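Local coordinates for protein IroE-like serine hydrolase (Shewanella oneidensis, PDB 3GFF) that is a putative serine hydrolase of the esterase D family, with an alpha/beta-hydrolase fold, that probably cleaves ester bonds, at residues Arg26-Ala31 and Glu130-Thr135. Residues are numbered along the deposited sequence; the frame is centred on the assembly and turned at random.
Sequences REYVIA and ESQLRT
Tyr-28 and Ile-30, two residues apart on strand 24-31, meet Gln-132 and Leu-133 near the C-terminal end of helix 114-132 and in the loop that leads into strand 135-136. With chi1 at 67°, the Tyr-28 ring is tucked over its own backbone and rises from the sheet with its hydroxyl leading. The Gln-132 side chain runs aslant past the ring, its amide turned by 27° from the ring plane. Tyr-28 OH and Gln-132 OE1 are 4.1 Å apart, too far for a hydrogen bond, so the polar ends are merely neighbours. The ring also rests on Leu-125 and Ile-129 of the same helix, while Gln-132 reaches Lys-15 on the adjoining edge strand.

Further along, Ile-30 supplies the apolar part of the contact. Its CG2 lies anti to the backbone N, and the other branch runs out fully extended (chi2 -180°), bringing two methyl groups up to a single one on Leu-133. Leu-133 CD1 is 4.0 Å from Ile-30 CG2 and 4.1 Å from Ile-30 CD1. The side chains meet tip to tip, bridging backbones whose CA atoms are 10.1 Å apart at Ile-30 and Leu-133. Leu-133 also touches Ile-77 of strand 77-81, the sheet neighbour of strand 24-31.

The contact thus seats the C-terminal end of a helix on the antiparallel flank of the alpha/beta-hydrolase sheet. No hydrogen bond or salt bridge joins the two segments; the direct contact is a small apolar one centred on Leu-133 CD1, with Ile-30 buried and Leu-133 partly exposed, and the glutamine amide borders it on the solvent-facing side.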
ATOM      1  N   ARG A  26      26.733   7.596   9.419  1.00 21.93           N
ATOM      2  CA  ARG A  26      25.462   6.959   9.254  1.00 23.16           C
ATOM      3  C   ARG A  26      24.495   7.919   8.553  1.00 23.80           C
ATOM      4  O   ARG A  26      24.368   9.059   8.948  1.00 24.54           O
ATOM      5  CB  ARG A  26      24.902   6.491  10.613  1.00 24.42           C
ATOM      6  CG  ARG A  26      25.379   5.122  11.072  1.00 25.87           C
ATOM      7  CD  ARG A  26      25.117   4.116   9.944  1.00 27.62           C
ATOM      8  NE  ARG A  26      25.044   2.739  10.374  1.00 29.55           N
ATOM      9  CZ  ARG A  26      24.001   1.929  10.249  1.00 31.04           C
ATOM     10  NH1 ARG A  26      22.891   2.270   9.638  1.00 31.43           N
ATOM     11  NH2 ARG A  26      24.101   0.706  10.704  1.00 32.85           N
ATOM     12  N   GLU A  27      23.831   7.440   7.503  1.00 24.54           N
ATOM     13  CA  GLU A  27      22.838   8.218   6.772  1.00 25.73           C
ATOM     14  C   GLU A  27      21.423   7.794   7.121  1.00 23.20           C
ATOM     15  O   GLU A  27      21.136   6.629   7.490  1.00 21.72           O
ATOM     16  CB  GLU A  27      23.058   8.120   5.251  1.00 27.09           C
ATOM     17  CG  GLU A  27      24.321   8.820   4.809  1.00 29.72           C
ATOM     18  CD  GLU A  27      24.602   8.688   3.320  1.00 31.30           C
ATOM     19  OE1 GLU A  27      24.114   7.738   2.660  1.00 34.33           O
ATOM     20  OE2 GLU A  27      25.344   9.549   2.812  1.00 35.03           O
ATOM     21  N   TYR A  28      20.542   8.774   7.048  1.00 21.33           N
ATOM     22  CA  TYR A  28      19.139   8.551   7.310  1.00 22.59           C
ATOM     23  C   TYR A  28      18.286   9.628   6.647  1.00 21.66           C
ATOM     24  O   TYR A  28      18.781  10.689   6.269  1.00 19.75           O
ATOM     25  CB  TYR A  28      18.876   8.456   8.817  1.00 22.89           C
ATOM     26  CG  TYR A  28      19.090   9.706   9.622  1.00 23.11           C
ATOM     27  CD1 TYR A  28      20.332  10.004  10.150  1.00 23.32           C
ATOM     28  CD2 TYR A  28      18.040  10.566   9.892  1.00 22.31           C
ATOM     29  CE1 TYR A  28      20.519  11.118  10.928  1.00 24.04           C
ATOM     30  CE2 TYR A  28      18.218  11.681  10.661  1.00 23.31           C
ATOM     31  CZ  TYR A  28      19.455  11.949  11.192  1.00 23.39           C
ATOM     32  OH  TYR A  28      19.668  13.082  11.936  1.00 24.53           O
ATOM     33  N   VAL A  29      16.998   9.337   6.518  1.00 22.80           N
ATOM     34  CA  VAL A  29      16.024  10.237   5.910  1.00 23.67           C
ATOM     35  C   VAL A  29      14.861  10.500   6.878  1.00 24.17           C
ATOM     36  O   VAL A  29      14.470   9.623   7.631  1.00 25.17           O
ATOM     37  CB  VAL A  29      15.461   9.655   4.578  1.00 24.34           C
ATOM     38  CG1 VAL A  29      16.452   9.798   3.440  1.00 23.68           C
ATOM     39  CG2 VAL A  29      15.035   8.183   4.764  1.00 24.08           C
ATOM     40  N   ILE A  30      14.356  11.725   6.878  1.00 24.88           N
ATOM     41  CA  ILE A  30      13.234  12.157   7.732  1.00 25.69           C
ATOM     42  C   ILE A  30      12.073  12.674   6.864  1.00 25.32           C
ATOM     43  O   ILE A  30      12.310  13.443   5.968  1.00 25.28           O
ATOM     44  CB  ILE A  30      13.640  13.376   8.603  1.00 26.76           C
ATOM     45  CG1 ILE A  30      14.778  13.047   9.562  1.00 27.53           C
ATOM     46  CG2 ILE A  30      12.459  13.922   9.394  1.00 27.03           C
ATOM     47  CD1 ILE A  30      15.180  14.255  10.425  1.00 26.74           C
ATOM     48  N   ALA A  31      10.843  12.243   7.138  1.00 25.91           N
ATOM     49  CA  ALA A  31       9.639  12.764   6.488  1.00 25.85           C
ATOM     50  C   ALA A  31       8.856  13.379   7.640  1.00 25.70           C
ATOM     51  O   ALA A  31       8.617  12.705   8.652  1.00 26.57           O
ATOM     52  CB  ALA A  31       8.817  11.652   5.805  1.00 25.68           C
ATOM     53  N   GLU A 130      15.327  13.863  18.370  1.00 22.84           N
ATOM     54  CA  GLU A 130      14.495  14.493  19.389  1.00 22.72           C
ATOM     55  C   GLU A 130      14.907  15.907  19.754  1.00 23.08           C
ATOM     56  O   GLU A 130      14.081  16.668  20.237  1.00 23.91           O
ATOM     57  CB  GLU A 130      14.414  13.614  20.624  1.00 22.10           C
ATOM     58  CG  GLU A 130      13.768  12.289  20.356  1.00 21.65           C
ATOM     59  CD  GLU A 130      13.660  11.408  21.579  1.00 21.79           C
ATOM     60  OE1 GLU A 130      13.819  11.921  22.687  1.00 21.63           O
ATOM     61  OE2 GLU A 130      13.415  10.188  21.439  1.00 23.49           O
ATOM     62  N   SER A 131      16.179  16.244  19.559  1.00 23.64           N
ATOM     63  CA  SER A 131      16.660  17.594  19.828  1.00 24.62           C
ATOM     64  C   SER A 131      16.328  18.519  18.664  1.00 23.42           C
ATOM     65  O   SER A 131      16.283  19.707  18.855  1.00 22.37           O
ATOM     66  CB  SER A 131      18.167  17.633  20.109  1.00 25.93           C
ATOM     67  OG  SER A 131      18.948  17.549  18.921  1.00 27.39           O
ATOM     68  N   GLN A 132      16.102  17.954  17.473  1.00 23.18           N
ATOM     69  CA  GLN A 132      15.768  18.708  16.269  1.00 24.32           C
ATOM     70  C   GLN A 132      14.251  18.804  16.009  1.00 23.36           C
ATOM     71  O   GLN A 132      13.759  19.826  15.502  1.00 20.97           O
ATOM     72  CB  GLN A 132      16.439  18.073  15.040  1.00 25.57           C
ATOM     73  CG  GLN A 132      17.962  18.170  15.092  1.00 26.79           C
ATOM     74  CD  GLN A 132      18.692  17.366  14.013  1.00 27.90           C
ATOM     75  OE1 GLN A 132      18.090  16.598  13.237  1.00 28.63           O
ATOM     76  NE2 GLN A 132      20.031  17.574  13.943  1.00 31.10           N
ATOM     77  N   LEU A 133      13.517  17.748  16.342  1.00 21.81           N
ATOM     78  CA  LEU A 133      12.082  17.749  16.097  1.00 22.27           C
ATOM     79  C   LEU A 133      11.224  17.614  17.370  1.00 22.39           C
ATOM     80  O   LEU A 133      11.689  17.169  18.427  1.00 21.36           O
ATOM     81  CB  LEU A 133      11.738  16.620  15.128  1.00 21.61           C
ATOM     82  CG  LEU A 133      12.531  16.481  13.812  1.00 22.77           C
ATOM     83  CD1 LEU A 133      12.218  15.103  13.200  1.00 22.91           C
ATOM     84  CD2 LEU A 133      12.268  17.582  12.801  1.00 22.92           C
ATOM     85  N   ARG A 134       9.950  17.982  17.234  1.00 22.89           N
ATOM     86  CA  ARG A 134       8.986  17.882  18.322  1.00 21.81           C
ATOM     87  C   ARG A 134       8.365  16.490  18.333  1.00 21.59           C
ATOM     88  O   ARG A 134       7.429  16.191  17.560  1.00 19.71           O
ATOM     89  CB  ARG A 134       7.914  18.958  18.181  1.00 21.57           C
ATOM     90  CG  ARG A 134       8.482  20.399  18.246  1.00 21.83           C
ATOM     91  CD  ARG A 134       7.323  21.440  18.275  1.00 22.15           C
ATOM     92  NE  ARG A 134       6.308  21.101  17.282  1.00 22.48           N
ATOM     93  CZ  ARG A 134       6.307  21.478  16.007  1.00 23.05           C
ATOM     94  NH1 ARG A 134       7.216  22.298  15.528  1.00 23.22           N
ATOM     95  NH2 ARG A 134       5.340  21.059  15.206  1.00 23.23           N
ATOM     96  N   THR A 135       8.928  15.640  19.194  1.00 20.95           N
ATOM     97  CA  THR A 135       8.509  14.258  19.340  1.00 21.17           C
ATOM     98  C   THR A 135       7.720  14.108  20.638  1.00 21.31           C
ATOM     99  O   THR A 135       8.011  14.776  21.626  1.00 21.29           O
ATOM    100  CB  THR A 135       9.716  13.325  19.338  1.00 21.24           C
ATOM    101  OG1 THR A 135      10.503  13.541  20.524  1.00 22.19           O
ATOM    102  CG2 THR A 135      10.557  13.596  18.076  1.00 21.69           C
TER